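Local coordinates for protein P47 (Clostridium botulinum, PDB 6EKT) that may be part of a progenitor toxin complex that protects botulinum neurotoxin A2 in the host gut, and resembles tubular lipid-binding (TULIP) proteins, at residues 73-78 with 196-201. Numbering follows the deposited sequence.
Sequences IINGGS and FVYYSP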
loop_
_atom_site.group_PDB
_atom_site.type_symbol
_atom_site.label_atom_id
_atom_site.label_comp_id
_atom_site.label_asym_id
_atom_site.label_seq_id
_atom_site.Cartn_x
_atom_site.Cartn_y
_atom_site.Cartn_z
ATOM N N ILE A 73 18.288 1.512 14.624
ATOM C CA ILE A 73 17.899 0.344 13.835
ATOM C C ILE A 73 18.966 0.097 12.782
ATOM O O ILE A 73 19.464 1.037 12.176
ATOM C CB ILE A 73 16.527 0.548 13.128
ATOM C CG1 ILE A 73 15.442 0.898 14.153
ATOM C CG2 ILE A 73 16.128 -0.683 12.288
ATOM C CD1 ILE A 73 14.241 1.597 13.544
ATOM N N ILE A 74 19.318 -1.174 12.596
ATOM C CA ILE A 74 20.254 -1.606 11.557
ATOM C C ILE A 74 19.638 -2.785 10.801
ATOM O O ILE A 74 18.633 -3.349 11.246
ATOM C CB ILE A 74 21.666 -1.956 12.144
ATOM C CG1 ILE A 74 21.608 -3.130 13.146
ATOM C CG2 ILE A 74 22.310 -0.711 12.764
ATOM C CD1 ILE A 74 22.963 -3.596 13.670
ATOM N N ASN A 75 20.238 -3.171 9.678
ATOM C CA ASN A 75 19.705 -4.284 8.887
ATOM C C ASN A 75 19.972 -5.635 9.534
ATOM O O ASN A 75 20.723 -5.725 10.505
ATOM C CB ASN A 75 20.220 -4.237 7.437
ATOM C CG ASN A 75 19.548 -3.142 6.620
ATOM O OD1 ASN A 75 18.390 -2.786 6.858
ATOM N ND2 ASN A 75 20.273 -2.602 5.652
ATOM N N GLY A 76 19.330 -6.674 9.006
ATOM C CA GLY A 76 19.619 -8.042 9.413
ATOM C C GLY A 76 18.522 -8.602 10.282
ATOM O O GLY A 76 18.466 -9.810 10.525
ATOM N N GLY A 77 17.653 -7.708 10.752
ATOM C CA GLY A 77 16.447 -8.076 11.475
ATOM C C GLY A 77 15.639 -9.106 10.711
ATOM O O GLY A 77 15.339 -8.941 9.522
ATOM N N SER A 78 15.299 -10.137 11.422
ATOM C CA SER A 78 14.566 -11.207 10.893
ATOM C C SER A 78 13.124 -10.958 11.159
ATOM O O SER A 78 12.774 -10.549 12.251
ATOM C CB SER A 78 14.954 -12.456 11.656
ATOM O OG SER A 78 14.964 -12.242 13.058
ATOM N N PHE A 196 3.698 -6.993 10.913
ATOM C CA PHE A 196 4.935 -6.233 10.675
ATOM C C PHE A 196 6.038 -7.107 10.063
ATOM O O PHE A 196 6.229 -8.256 10.484
ATOM C CB PHE A 196 5.459 -5.573 11.978
ATOM C CG PHE A 196 6.898 -5.126 11.877
ATOM C CD1 PHE A 196 7.240 -4.005 11.115
ATOM C CD2 PHE A 196 7.921 -5.873 12.476
ATOM C CE1 PHE A 196 8.575 -3.607 10.970
ATOM C CE2 PHE A 196 9.263 -5.483 12.335
ATOM C CZ PHE A 196 9.583 -4.353 11.577
ATOM N N VAL A 197 6.779 -6.560 9.091
ATOM C CA VAL A 197 7.899 -7.272 8.459
ATOM C C VAL A 197 9.008 -6.280 8.169
ATOM O O VAL A 197 8.729 -5.214 7.617
ATOM C CB VAL A 197 7.482 -7.922 7.101
ATOM C CG1 VAL A 197 8.613 -8.771 6.527
ATOM C CG2 VAL A 197 6.276 -8.811 7.282
ATOM N N TYR A 198 10.253 -6.622 8.543
ATOM C CA TYR A 198 11.426 -5.802 8.191
ATOM C C TYR A 198 12.029 -6.337 6.913
ATOM O O TYR A 198 12.102 -7.539 6.747
ATOM C CB TYR A 198 12.493 -5.820 9.306
ATOM C CG TYR A 198 13.614 -4.823 9.061
ATOM C CD1 TYR A 198 14.760 -5.169 8.326
ATOM C CD2 TYR A 198 13.504 -3.513 9.524
ATOM C CE1 TYR A 198 15.768 -4.233 8.088
ATOM C CE2 TYR A 198 14.500 -2.582 9.290
ATOM C CZ TYR A 198 15.626 -2.944 8.584
ATOM O OH TYR A 198 16.582 -1.982 8.363
ATOM N N TYR A 199 12.478 -5.450 6.024
ATOM C CA TYR A 199 13.003 -5.846 4.714
ATOM C C TYR A 199 14.336 -5.172 4.435
ATOM O O TYR A 199 14.461 -3.961 4.637
ATOM C CB TYR A 199 11.991 -5.466 3.604
ATOM C CG TYR A 199 12.452 -5.738 2.178
ATOM C CD1 TYR A 199 13.168 -4.764 1.458
ATOM C CD2 TYR A 199 12.157 -6.953 1.537
ATOM C CE1 TYR A 199 13.585 -4.988 0.151
ATOM C CE2 TYR A 199 12.582 -7.191 0.223
ATOM C CZ TYR A 199 13.294 -6.202 -0.465
ATOM O OH TYR A 199 13.710 -6.406 -1.765
ATOM N N SER A 200 15.303 -5.949 3.935
ATOM C CA SER A 200 16.635 -5.449 3.535
ATOM C C SER A 200 16.786 -5.371 2.008
ATOM O O SER A 200 16.826 -6.405 1.340
ATOM C CB SER A 200 17.744 -6.323 4.137
ATOM O OG SER A 200 17.692 -6.319 5.564
ATOM N N PRO A 201 16.858 -4.145 1.444
ATOM C CA PRO A 201 16.992 -3.973 -0.017
ATOM C C PRO A 201 18.397 -4.295 -0.528
ATOM O O PRO A 201 19.361 -4.255 0.253
ATOM C CB PRO A 201 16.658 -2.494 -0.234
ATOM C CG PRO A 201 16.997 -1.843 1.064
ATOM C CD PRO A 201 16.704 -2.851 2.136
#
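Y198 reaches from the strand 193-199 across to the turn that follows strand 72-74, and its hydroxyl meets the side chain of N75. With CG anti to the backbone N (chi1 -171°), the ring extends from its own strand toward the facing segment 73-78, alongside the backbone of I74 to G77. Y198 OH donates a very short hydrogen bond to N75 OD1, 2.5 Å away; this oxygen lies at the ring edge, near the ring plane, and is also 3.2 Å from Y198 CE1. The amide is turned 59° from the ring, and the two side chains run at about a right angle. The other end of the same amide, N75 ND2, is bonded to the backbone oxygen of D206, which should hold the amide in one orientation. Beside the hydroxyl, the methyl CG2 of I73 packs obliquely on the ring at Y198 CE2, 3.9 Å away, and L82 and K35 add contacts to the tyrosine from strand 81-88 and helix 35-49. Nearer the root of the ring, G77 O comes within 4.0 Å of Y198 CD1. The backbone of Y198 also bonds to that of S79, just beyond the turn. One step past Y199, S200 OG lies 3.8 Å from both N75 CB and G76 N, a van der Waals approach with no hydrogen bond. The arrangement joins two antiparallel sheets where the edge strand 193-199 faces the loop after edge strand 72-74: the hydrogen bond from Y198 to N75 links the two sheets beside helix 35-49, within the TULIP-like fold of P47, in which a middle beta-sheet wraps around a long helix.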